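Local coordinates for protein putative retaining b-glycosidase (Saccharophagus degradans, PDB 5A95) that probably hydrolyses beta-glucans as a retaining beta-glucanase of glycoside hydrolase family 5, subfamily 26, and binds a tetrasaccharide in its cleft, at residues A[105-110]-A[140-145]; A[166-171]-A[184-189]; A[269-274]-A[316-321]. The protein carries 1 engineered substitution. All blocks are in the same frame, centred on the assembly; numbering follows the deposited sequence.

Contact 1 (A[105-110]-A[140-145]); sequences PIHPVS and DWHSIG. With BGC (beta-D-glucopyranose), chain D; BGC (beta-D-glucopyranose), chain B.
His107 and His142 lie against each other as an offset stack, and each uses its NE2 to meet a different glucose of the bound glycan. Their ring centroids are 4.5 Å apart and the planes tilt by 27°, with CE1 of His107 and CD2 of His142 closest at 3.3 Å. The pair stands where the adjoining parallel strands 101-106 and 136-144 of a family 5 (beta/alpha)8 barrel run out, a worked example of the rule that such barrels gather ligand-binding residues at the C-terminal ends of their strands.

Both rings are fixed at two points. ND1 of His142 donates to OD2 of Asp140 at 2.6 Å, on the syn lone pair of that oxygen, while NE2 of His142 donates an almost straight bond to O3 of the chain D glucose. With CG turned anti to the backbone N (chi1 -163°), the His142 ring is brought over Pro105, whose CB lies against a ring face. In His107, ND1 donates to the carbonyl O of Pro105, which lies in the ring plane; NE2 meets O6 of the chain B glucose at 2.7 Å. Trp31 of a second subunit also approaches the His107 ring.

Beneath the sugars, Ile106 makes both backbone hydrogen bonds between the two segments: its N donates to Asp140 O and its O accepts from His142 N, both at 2.8 Å. On the other face of the sheet, Ile106 CG2 reaches CZ3 of Trp141, and Pro108 lays CG over the six-membered ring of the indole. Trp141 NE1 is taken by Thr164, and its ring stacks on Phe167 of helix 161-174. CD of Pro108 rests 3.3 Å from the buried carbonyl O of His142, which has no hydrogen-bonding partner in the model.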
loop_
_atom_site.group_PDB
_atom_site.type_symbol
_atom_site.label_atom_id
_atom_site.label_comp_id
_atom_site.label_asym_id
_atom_site.label_seq_id
_atom_site.Cartn_x
_atom_site.Cartn_y
_atom_site.Cartn_z
ATOM N N PRO A 105 21.066 -12.184 5.828
ATOM C CA PRO A 105 20.085 -11.923 4.774
ATOM C C PRO A 105 18.684 -12.076 5.337
ATOM O O PRO A 105 18.114 -13.181 5.338
ATOM C CB PRO A 105 20.408 -12.994 3.730
ATOM C CG PRO A 105 20.900 -14.149 4.525
ATOM C CD PRO A 105 21.622 -13.560 5.721
ATOM N N ILE A 106 18.113 -10.963 5.791
ATOM C CA ILE A 106 16.828 -10.952 6.461
ATOM C C ILE A 106 15.729 -10.995 5.430
ATOM O O ILE A 106 15.506 -10.034 4.705
ATOM C CB ILE A 106 16.719 -9.736 7.386
ATOM C CG1 ILE A 106 17.819 -9.830 8.452
ATOM C CG2 ILE A 106 15.326 -9.628 8.008
ATOM C CD1 ILE A 106 18.218 -8.533 9.105
ATOM N N HIS A 107 15.070 -12.142 5.318
ATOM C CA HIS A 107 14.038 -12.311 4.317
ATOM C C HIS A 107 12.722 -11.718 4.812
ATOM O O HIS A 107 12.291 -12.023 5.917
ATOM C CB HIS A 107 13.831 -13.782 3.989
ATOM C CG HIS A 107 14.929 -14.367 3.165
ATOM N ND1 HIS A 107 16.259 -14.283 3.504
ATOM C CD2 HIS A 107 14.886 -15.053 1.999
ATOM C CE1 HIS A 107 16.982 -14.918 2.594
ATOM N NE2 HIS A 107 16.167 -15.391 1.666
ATOM N N PRO A 108 12.027 -10.930 3.979
ATOM C CA PRO A 108 10.778 -10.337 4.473
ATOM C C PRO A 108 9.755 -11.357 4.977
ATOM O O PRO A 108 9.032 -11.092 5.936
ATOM C CB PRO A 108 10.256 -9.567 3.237
ATOM C CG PRO A 108 11.519 -9.116 2.547
ATOM C CD PRO A 108 12.455 -10.317 2.711
ATOM N N VAL A 109 9.651 -12.515 4.321
ATOM C CA VAL A 109 8.657 -13.503 4.766
ATOM C C VAL A 109 8.977 -13.975 6.190
ATOM O O VAL A 109 8.081 -14.303 6.949
ATOM C CB VAL A 109 8.571 -14.690 3.781
ATOM C CG1 VAL A 109 9.830 -15.533 3.802
ATOM C CG2 VAL A 109 7.315 -15.544 4.030
ATOM N N SER A 110 10.256 -14.044 6.520
ATOM C CA SER A 110 10.746 -14.479 7.842
ATOM C C SER A 110 10.560 -13.388 8.903
ATOM O O SER A 110 10.187 -13.682 10.046
ATOM C CB SER A 110 12.216 -14.876 7.709
ATOM O OG SER A 110 12.677 -15.464 8.895
ATOM N N ASP A 140 21.089 -7.048 5.843
ATOM C CA ASP A 140 20.627 -7.053 4.454
ATOM C C ASP A 140 19.123 -7.303 4.433
ATOM O O ASP A 140 18.640 -8.328 4.902
ATOM C CB ASP A 140 21.422 -8.143 3.719
ATOM C CG ASP A 140 20.724 -8.739 2.524
ATOM O OD1 ASP A 140 19.969 -8.068 1.817
ATOM O OD2 ASP A 140 20.946 -9.958 2.294
ATOM N N TRP A 141 18.371 -6.321 3.938
ATOM C CA TRP A 141 16.948 -6.528 3.711
ATOM C C TRP A 141 16.823 -7.313 2.396
ATOM O O TRP A 141 16.996 -6.784 1.282
ATOM C CB TRP A 141 16.251 -5.177 3.667
ATOM C CG TRP A 141 14.742 -5.221 3.503
ATOM C CD1 TRP A 141 14.022 -4.616 2.503
ATOM C CD2 TRP A 141 13.780 -5.837 4.370
ATOM N NE1 TRP A 141 12.683 -4.819 2.692
ATOM C CE2 TRP A 141 12.508 -5.561 3.831
ATOM C CE3 TRP A 141 13.855 -6.587 5.554
ATOM C CZ2 TRP A 141 11.325 -5.986 4.447
ATOM C CZ3 TRP A 141 12.665 -7.013 6.160
ATOM C CH2 TRP A 141 11.429 -6.733 5.599
ATOM N N HIS A 142 16.611 -8.601 2.560
ATOM C CA HIS A 142 16.917 -9.556 1.503
ATOM C C HIS A 142 15.687 -9.836 0.640
ATOM O O HIS A 142 15.020 -10.868 0.756
ATOM C CB HIS A 142 17.508 -10.826 2.082
ATOM C CG HIS A 142 18.197 -11.669 1.080
ATOM N ND1 HIS A 142 19.510 -11.487 0.736
ATOM C CD2 HIS A 142 17.745 -12.690 0.316
ATOM C CE1 HIS A 142 19.846 -12.379 -0.172
ATOM N NE2 HIS A 142 18.794 -13.122 -0.445
ATOM N N SER A 143 15.425 -8.902 -0.255
ATOM C CA SER A 143 14.412 -9.036 -1.261
ATOM C C SER A 143 15.071 -9.030 -2.644
ATOM O O SER A 143 16.237 -8.665 -2.813
ATOM C CB SER A 143 13.373 -7.924 -1.107
ATOM O OG SER A 143 12.336 -8.042 -2.075
ATOM N N ILE A 144 14.313 -9.490 -3.634
ATOM C CA ILE A 144 14.740 -9.615 -5.024
ATOM C C ILE A 144 13.558 -9.169 -5.859
ATOM O O ILE A 144 12.496 -9.825 -5.821
ATOM C CB ILE A 144 15.122 -11.065 -5.404
ATOM C CG1 ILE A 144 16.189 -11.625 -4.467
ATOM C CG2 ILE A 144 15.593 -11.084 -6.857
ATOM C CD1 ILE A 144 16.664 -13.012 -4.817
ATOM N N GLY A 145 13.698 -8.057 -6.577
ATOM C CA GLY A 145 12.626 -7.538 -7.377
ATOM C C GLY A 145 12.658 -6.028 -7.461
ATOM O O GLY A 145 13.740 -5.417 -7.335
HETATM C C2 BGC D . 19.881 -14.579 -4.251
HETATM C C3 BGC D . 20.070 -15.674 -3.203
HETATM C C4 BGC D . 20.180 -17.033 -3.904
HETATM C C5 BGC D . 21.283 -16.988 -4.944
HETATM C C6 BGC D . 21.464 -18.307 -5.657
HETATM C C1 BGC D . 20.803 -14.706 -5.461
HETATM O O1 BGC D . 20.314 -14.035 -6.594
HETATM O O2 BGC D . 20.007 -13.256 -3.612
HETATM O O3 BGC D . 18.967 -15.566 -2.249
HETATM O O4 BGC D . 20.414 -18.159 -3.045
HETATM O O5 BGC D . 20.879 -16.034 -5.919
HETATM O O6 BGC D . 22.381 -18.036 -6.718
HETATM C C2 BGC B . 19.602 -20.346 -2.486
HETATM C C3 BGC B . 18.307 -21.081 -2.192
HETATM C C4 BGC B . 17.529 -20.394 -1.092
HETATM C C5 BGC B . 17.350 -18.908 -1.400
HETATM C C6 BGC B . 16.788 -18.116 -0.248
HETATM C C1 BGC B . 19.235 -18.910 -2.819
HETATM O O2 BGC B . 20.227 -21.004 -3.586
HETATM O O3 BGC B . 18.628 -22.411 -1.764
HETATM O O4 BGC B . 16.241 -20.995 -0.994
HETATM O O5 BGC B . 18.607 -18.325 -1.693
HETATM O O6 BGC B . 16.685 -16.744 -0.616
#

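Contact 2 (A[166-171]-A[184-189]); sequences DFWRRI and YELFNE. With BGC (beta-D-glucopyranose), chain D.
Trp168, on helix 161-174, wedges the far end of its indole against Tyr184, with CZ3 3.3 Å from the tyrosine CB and CZ2, at the ring edge, 3.2 Å from Glu185 O. This is the tight part of the contact, an example of how a barrel helix packs on its following strand. The indole and phenol rings are tilted by 30° and slid apart, so they barely overlap. CD2 of Leu186 sits over the five-membered ring, 4.2 Å from its centroid, and Phe167 lies on the opposite face. Ile171 uses CG2 to cover a face of the Tyr184 ring, a CH-pi contact toward the hydroxyl end.

One polar bond runs through this apolar patch: NE1 of Trp168 donates to the carbonyl O of Leu186 at 3.2 Å, in the carbonyl plane and on a lone pair. With CG beside its own backbone N (chi1 -73°), the indole edge reaches the turn that follows strand 181-185.

The looser side is the outer surface of the helix, where Asp166 and Arg170 form a salt bridge along the helix and Arg169 NH1 bonds to Tyr152 O of a third subunit. At the far end, Asn188 ND2 donates to O2 of the chain D glucose, and OE1 of Glu189 accepts from O1 at 2.6 Å. The Leu186 carbonyl satisfies an indole N-H in apolar surroundings, hydrogen-bonding helix 161-174 to the turn before Asn188.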
loop_
_atom_site.group_PDB
_atom_site.type_symbol
_atom_site.label_atom_id
_atom_site.label_comp_id
_atom_site.label_asym_id
_atom_site.label_seq_id
_atom_site.Cartn_x
_atom_site.Cartn_y
_atom_site.Cartn_z
ATOM N N ASP A 166 9.641 0.661 7.393
ATOM C CA ASP A 166 9.466 0.329 8.799
ATOM C C ASP A 166 10.580 -0.555 9.337
ATOM O O ASP A 166 11.034 -0.369 10.469
ATOM C CB ASP A 166 8.089 -0.279 9.053
ATOM C CG ASP A 166 7.932 -0.762 10.467
ATOM O OD1 ASP A 166 7.753 0.097 11.359
ATOM O OD2 ASP A 166 8.012 -1.977 10.718
ATOM N N PHE A 167 11.012 -1.519 8.534
ATOM C CA PHE A 167 12.174 -2.310 8.879
ATOM C C PHE A 167 13.370 -1.421 9.193
ATOM O O PHE A 167 13.980 -1.524 10.264
ATOM C CB PHE A 167 12.488 -3.343 7.791
ATOM C CG PHE A 167 13.781 -4.080 7.984
ATOM C CD1 PHE A 167 13.864 -5.138 8.859
ATOM C CD2 PHE A 167 14.935 -3.688 7.299
ATOM C CE1 PHE A 167 15.059 -5.792 9.048
ATOM C CE2 PHE A 167 16.133 -4.351 7.484
ATOM C CZ PHE A 167 16.189 -5.406 8.356
ATOM N N TRP A 168 13.677 -0.515 8.271
ATOM C CA TRP A 168 14.845 0.323 8.472
ATOM C C TRP A 168 14.647 1.309 9.639
ATOM O O TRP A 168 15.606 1.595 10.375
ATOM C CB TRP A 168 15.270 1.015 7.172
ATOM C CG TRP A 168 15.898 0.044 6.222
ATOM C CD1 TRP A 168 15.436 -0.321 4.987
ATOM C CD2 TRP A 168 17.059 -0.767 6.470
ATOM N NE1 TRP A 168 16.253 -1.271 4.452
ATOM C CE2 TRP A 168 17.262 -1.570 5.334
ATOM C CE3 TRP A 168 17.946 -0.887 7.561
ATOM C CZ2 TRP A 168 18.295 -2.476 5.248
ATOM C CZ3 TRP A 168 18.957 -1.800 7.467
ATOM C CH2 TRP A 168 19.130 -2.572 6.324
ATOM N N ARG A 169 13.439 1.831 9.837
ATOM C CA ARG A 169 13.161 2.678 10.993
ATOM C C ARG A 169 13.446 1.926 12.290
ATOM O O ARG A 169 14.143 2.443 13.199
ATOM C CB ARG A 169 11.702 3.170 10.927
ATOM C CG ARG A 169 11.262 4.066 12.080
ATOM C CD ARG A 169 10.780 3.264 13.313
ATOM N NE ARG A 169 10.266 4.144 14.345
ATOM C CZ ARG A 169 9.035 4.640 14.360
ATOM N NH1 ARG A 169 8.180 4.331 13.415
ATOM N NH2 ARG A 169 8.651 5.447 15.344
ATOM N N ARG A 170 12.944 0.709 12.392
ATOM C CA ARG A 170 13.094 -0.069 13.613
ATOM C C ARG A 170 14.553 -0.433 13.875
ATOM O O ARG A 170 15.032 -0.377 15.014
ATOM C CB ARG A 170 12.281 -1.353 13.551
ATOM C CG ARG A 170 10.781 -1.184 13.662
ATOM C CD ARG A 170 10.129 -2.522 13.373
ATOM N NE ARG A 170 8.673 -2.569 13.343
ATOM C CZ ARG A 170 7.908 -2.840 14.397
ATOM N NH1 ARG A 170 8.408 -3.008 15.595
ATOM N NH2 ARG A 170 6.612 -2.935 14.231
ATOM N N ILE A 171 15.242 -0.874 12.839
ATOM C CA ILE A 171 16.629 -1.255 12.925
ATOM C C ILE A 171 17.484 -0.074 13.355
ATOM O O ILE A 171 18.350 -0.197 14.238
ATOM C CB ILE A 171 17.115 -1.837 11.565
ATOM C CG1 ILE A 171 16.483 -3.198 11.246
ATOM C CG2 ILE A 171 18.627 -1.872 11.487
ATOM C CD1 ILE A 171 17.021 -4.357 12.078
ATOM N N TYR A 184 24.019 -1.056 6.491
ATOM C CA TYR A 184 22.592 -1.259 6.242
ATOM C C TYR A 184 22.410 -1.383 4.736
ATOM O O TYR A 184 22.480 -0.410 3.994
ATOM C CB TYR A 184 21.752 -0.100 6.784
ATOM C CG TYR A 184 21.701 0.013 8.293
ATOM C CD1 TYR A 184 22.240 -0.948 9.122
ATOM C CD2 TYR A 184 21.057 1.060 8.901
ATOM C CE1 TYR A 184 22.173 -0.844 10.486
ATOM C CE2 TYR A 184 21.000 1.182 10.279
ATOM C CZ TYR A 184 21.586 0.234 11.077
ATOM O OH TYR A 184 21.572 0.282 12.451
ATOM N N GLU A 185 22.233 -2.635 4.294
ATOM C CA GLU A 185 22.106 -2.950 2.857
ATOM C C GLU A 185 20.622 -2.903 2.511
ATOM O O GLU A 185 19.867 -3.817 2.817
ATOM C CB GLU A 185 22.748 -4.272 2.557
ATOM C CG GLU A 185 22.698 -4.661 1.086
ATOM C CD GLU A 185 23.585 -5.850 0.768
ATOM O OE1 GLU A 185 24.116 -6.441 1.732
ATOM O OE2 GLU A 185 23.718 -6.209 -0.430
ATOM N N LEU A 186 20.227 -1.811 1.885
ATOM C CA LEU A 186 18.849 -1.351 1.834
ATOM C C LEU A 186 17.881 -2.294 1.117
ATOM O O LEU A 186 16.731 -2.411 1.532
ATOM C CB LEU A 186 18.779 0.024 1.168
ATOM C CG LEU A 186 19.642 1.117 1.831
ATOM C CD1 LEU A 186 19.417 2.454 1.114
ATOM C CD2 LEU A 186 19.373 1.236 3.317
ATOM N N PHE A 187 18.358 -2.927 0.039
ATOM C CA PHE A 187 17.513 -3.806 -0.776
ATOM C C PHE A 187 18.439 -4.710 -1.578
ATOM O O PHE A 187 19.033 -4.282 -2.568
ATOM C CB PHE A 187 16.599 -3.005 -1.696
ATOM C CG PHE A 187 15.564 -3.857 -2.382
ATOM C CD1 PHE A 187 15.879 -4.565 -3.525
ATOM C CD2 PHE A 187 14.270 -3.924 -1.900
ATOM C CE1 PHE A 187 14.914 -5.358 -4.151
ATOM C CE2 PHE A 187 13.324 -4.704 -2.506
ATOM C CZ PHE A 187 13.644 -5.423 -3.627
ATOM N N ASN A 188 18.541 -5.975 -1.158
ATOM C CA ASN A 188 19.504 -6.941 -1.694
ATOM C C ASN A 188 19.711 -6.873 -3.216
ATOM O O ASN A 188 20.796 -6.562 -3.714
ATOM C CB ASN A 188 19.058 -8.314 -1.234
ATOM C CG ASN A 188 19.754 -9.468 -1.920
ATOM O OD1 ASN A 188 20.967 -9.580 -1.954
ATOM N ND2 ASN A 188 18.939 -10.385 -2.447
ATOM N N GLU A 189 18.680 -7.230 -3.987
ATOM C CA GLU A 189 18.835 -7.410 -5.434
ATOM C C GLU A 189 17.728 -6.754 -6.233
ATOM O O GLU A 189 16.694 -7.398 -6.543
ATOM C CB GLU A 189 18.998 -8.889 -5.812
ATOM C CG GLU A 189 20.416 -9.378 -5.560
ATOM C CD GLU A 189 20.670 -10.811 -5.928
ATOM O OE1 GLU A 189 19.706 -11.576 -6.014
ATOM O OE2 GLU A 189 21.856 -11.167 -6.071
HETATM C C2 BGC D . 19.881 -14.579 -4.251
HETATM C C3 BGC D . 20.070 -15.674 -3.203
HETATM C C4 BGC D . 20.180 -17.033 -3.904
HETATM C C5 BGC D . 21.283 -16.988 -4.944
HETATM C C6 BGC D . 21.464 -18.307 -5.657
HETATM C C1 BGC D . 20.803 -14.706 -5.461
HETATM O O1 BGC D . 20.314 -14.035 -6.594
HETATM O O2 BGC D . 20.007 -13.256 -3.612
HETATM O O3 BGC D . 18.967 -15.566 -2.249
HETATM O O4 BGC D . 20.414 -18.159 -3.045
HETATM O O5 BGC D . 20.879 -16.034 -5.919
HETATM O O6 BGC D . 22.381 -18.036 -6.718
#

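Contact 3 (A[269-274]-A[316-321]); sequences NFFKLW and IVKYMQ
Phe271, Trp274 and Tyr319 form an aromatic cluster between helices 267-279 and 312-323, and ring-to-ring contact is the first kind of interaction here. The Phe271 and Tyr319 rings meet obliquely, with planes at 31°, and CD1 of Phe271 comes within 3.8 Å of CD1 of Tyr319. Trp274 and Tyr319 also meet obliquely, their planes more steeply inclined, with CE3 of Trp274 3.8 Å from Tyr319 CG. Trp278, a turn further along helix 267-279, meets both the Trp274 and the Tyr319 rings.

Contacts of C-H groups with ring faces are the second kind. CD1 of Ile316 sits almost squarely over the six-membered ring of Trp274, 3.8 Å from its centroid; the opposite face has the carbonyl O of Phe270 above it. In return, CB of Trp274 lies over a face of the Tyr319 ring, 4.2 Å from the centroid. Tyr319 CG stands anti to the backbone N (chi1 -178°), which carries the phenol across to helix 267-279.

In the (beta/alpha)8 barrel these are successive outer helices, each preceding its own strand, 287-289 and 326-329. The axes of segments 269-274 and 316-321 come within 10.6 Å and cross at -50°, a wide spacing that the large rings bridge.

Charged and polar groups come last, and no hydrogen bond joins the two segments. Lys318, exposed to solvent, has CG near Phe271 CZ and NZ in the ring plane beside CE2 at 4.0 Å, an edge approach and not a cation-pi one. Tyr319 OH bonds to OD1 of Asp275, one residue beyond Trp274. A leucine in place of Tyr319 would probably leave Asp275 without that hydroxyl mate and open a gap over Trp274 CB.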
loop_
_atom_site.group_PDB
_atom_site.type_symbol
_atom_site.label_atom_id
_atom_site.label_comp_id
_atom_site.label_asym_id
_atom_site.label_seq_id
_atom_site.Cartn_x
_atom_site.Cartn_y
_atom_site.Cartn_z
ATOM N N ASN A 269 39.606 -10.408 -20.031
ATOM C CA ASN A 269 38.253 -10.170 -20.492
ATOM C C ASN A 269 37.252 -10.124 -19.334
ATOM O O ASN A 269 36.334 -9.297 -19.341
ATOM C CB ASN A 269 37.839 -11.184 -21.560
ATOM C CG ASN A 269 38.650 -11.049 -22.834
ATOM O OD1 ASN A 269 39.219 -10.004 -23.120
ATOM N ND2 ASN A 269 38.723 -12.121 -23.577
ATOM N N PHE A 270 37.436 -10.983 -18.331
ATOM C CA PHE A 270 36.610 -10.875 -17.126
ATOM C C PHE A 270 36.881 -9.562 -16.376
ATOM O O PHE A 270 35.943 -8.878 -15.956
ATOM C CB PHE A 270 36.789 -12.044 -16.187
ATOM C CG PHE A 270 35.970 -13.238 -16.564
ATOM C CD1 PHE A 270 34.602 -13.232 -16.321
ATOM C CD2 PHE A 270 36.538 -14.362 -17.163
ATOM C CE1 PHE A 270 33.811 -14.316 -16.697
ATOM C CE2 PHE A 270 35.756 -15.458 -17.503
ATOM C CZ PHE A 270 34.395 -15.423 -17.276
ATOM N N PHE A 271 38.148 -9.204 -16.207
ATOM C CA PHE A 271 38.459 -7.991 -15.450
ATOM C C PHE A 271 37.846 -6.782 -16.142
ATOM O O PHE A 271 37.331 -5.872 -15.475
ATOM C CB PHE A 271 39.972 -7.772 -15.337
ATOM C CG PHE A 271 40.719 -8.798 -14.513
ATOM C CD1 PHE A 271 40.077 -9.725 -13.712
ATOM C CD2 PHE A 271 42.094 -8.825 -14.547
ATOM C CE1 PHE A 271 40.785 -10.641 -12.960
ATOM C CE2 PHE A 271 42.832 -9.753 -13.798
ATOM C CZ PHE A 271 42.173 -10.639 -12.982
ATOM N N LYS A 272 37.916 -6.737 -17.475
ATOM C CA LYS A 272 37.392 -5.603 -18.195
ATOM C C LYS A 272 35.862 -5.497 -18.027
ATOM O O LYS A 272 35.320 -4.435 -17.771
ATOM C CB LYS A 272 37.764 -5.666 -19.689
ATOM C CG LYS A 272 37.165 -4.516 -20.502
ATOM C CD LYS A 272 37.926 -4.082 -21.743
ATOM C CE LYS A 272 37.967 -2.548 -21.884
ATOM N NZ LYS A 272 36.801 -1.761 -21.347
ATOM N N LEU A 273 35.177 -6.618 -18.196
ATOM C CA LEU A 273 33.739 -6.616 -18.047
ATOM C C LEU A 273 33.322 -6.272 -16.616
ATOM O O LEU A 273 32.359 -5.523 -16.405
ATOM C CB LEU A 273 33.149 -7.958 -18.488
ATOM C CG LEU A 273 33.132 -8.158 -19.988
ATOM C CD1 LEU A 273 32.878 -9.600 -20.346
ATOM C CD2 LEU A 273 32.082 -7.280 -20.621
ATOM N N TRP A 274 34.025 -6.818 -15.635
ATOM C CA TRP A 274 33.742 -6.467 -14.250
ATOM C C TRP A 274 33.964 -4.983 -13.983
ATOM O O TRP A 274 33.146 -4.329 -13.347
ATOM C CB TRP A 274 34.563 -7.309 -13.278
ATOM C CG TRP A 274 34.192 -8.762 -13.260
ATOM C CD1 TRP A 274 32.997 -9.317 -13.623
ATOM C CD2 TRP A 274 35.016 -9.858 -12.820
ATOM N NE1 TRP A 274 33.050 -10.681 -13.487
ATOM C CE2 TRP A 274 34.266 -11.048 -12.986
ATOM C CE3 TRP A 274 36.338 -9.954 -12.368
ATOM C CZ2 TRP A 274 34.783 -12.299 -12.672
ATOM C CZ3 TRP A 274 36.840 -11.180 -12.056
ATOM C CH2 TRP A 274 36.063 -12.350 -12.210
ATOM N N ILE A 316 38.261 -13.588 -9.366
ATOM C CA ILE A 316 37.512 -12.586 -8.628
ATOM C C ILE A 316 38.301 -12.072 -7.417
ATOM O O ILE A 316 38.264 -10.888 -7.088
ATOM C CB ILE A 316 36.094 -13.081 -8.262
ATOM C CG1 ILE A 316 35.193 -11.939 -7.805
ATOM C CG2 ILE A 316 36.088 -14.157 -7.180
ATOM C CD1 ILE A 316 34.955 -10.870 -8.822
ATOM N N VAL A 317 39.063 -12.957 -6.765
ATOM C CA VAL A 317 39.893 -12.532 -5.658
ATOM C C VAL A 317 41.028 -11.594 -6.119
ATOM O O VAL A 317 41.267 -10.565 -5.501
ATOM C CB VAL A 317 40.430 -13.754 -4.884
ATOM C CG1 VAL A 317 41.542 -13.384 -3.929
ATOM C CG2 VAL A 317 39.281 -14.400 -4.119
ATOM N N LYS A 318 41.698 -11.944 -7.208
ATOM C CA LYS A 318 42.756 -11.096 -7.765
ATOM C C LYS A 318 42.193 -9.725 -8.112
ATOM O O LYS A 318 42.783 -8.700 -7.808
ATOM C CB LYS A 318 43.366 -11.764 -9.009
ATOM C CG LYS A 318 44.464 -10.968 -9.697
ATOM C CD LYS A 318 45.321 -11.842 -10.616
ATOM C CE LYS A 318 46.577 -11.105 -11.079
ATOM N NZ LYS A 318 46.433 -10.744 -12.494
ATOM N N TYR A 319 41.043 -9.715 -8.763
ATOM C CA TYR A 319 40.403 -8.461 -9.151
ATOM C C TYR A 319 39.998 -7.631 -7.928
ATOM O O TYR A 319 40.316 -6.431 -7.852
ATOM C CB TYR A 319 39.200 -8.740 -10.061
ATOM C CG TYR A 319 38.527 -7.504 -10.528
ATOM C CD1 TYR A 319 39.101 -6.747 -11.533
ATOM C CD2 TYR A 319 37.353 -7.060 -9.935
ATOM C CE1 TYR A 319 38.528 -5.554 -11.934
ATOM C CE2 TYR A 319 36.772 -5.861 -10.320
ATOM C CZ TYR A 319 37.345 -5.127 -11.340
ATOM O OH TYR A 319 36.778 -3.956 -11.690
ATOM N N MET A 320 39.306 -8.235 -6.969
ATOM C CA MET A 320 38.895 -7.476 -5.801
ATOM C C MET A 320 40.101 -6.951 -5.020
ATOM O O MET A 320 40.060 -5.835 -4.493
ATOM C CB MET A 320 38.006 -8.298 -4.883
ATOM C CG MET A 320 36.644 -8.633 -5.476
ATOM S SD MET A 320 35.526 -9.457 -4.339
ATOM C CE MET A 320 36.457 -10.923 -3.939
ATOM N N GLN A 321 41.142 -7.756 -4.913
ATOM C CA GLN A 321 42.312 -7.346 -4.118
ATOM C C GLN A 321 43.006 -6.166 -4.781
ATOM O O GLN A 321 43.429 -5.252 -4.081
ATOM C CB GLN A 321 43.261 -8.558 -3.832
ATOM C CG GLN A 321 42.631 -9.543 -2.810
ATOM C CD GLN A 321 43.475 -10.758 -2.364
ATOM O OE1 GLN A 321 44.378 -11.229 -3.088
ATOM N NE2 GLN A 321 43.126 -11.320 -1.174
#

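Followed from the N terminus, the three contacts close in series, with none nested in or crossing another. Contact 1 closes a beta-alpha-beta crossover between strands 101-106 and 136-144; 29 residues, mostly helical, lie between its segments. With 12 residues between its segments, contact 2 then closes the return from helix 161-174 to strand 181-185. That strand neighbours 136-144, so the two contacts touch: Trp141 O and Asn188 N are 3.0 Å apart, and both contacts reach the chain D glucose. Contact 3 spans 41 residues and ties two outer helices on the opposite side of the chain's centre, its own centre about 28 Å from that of contact 1.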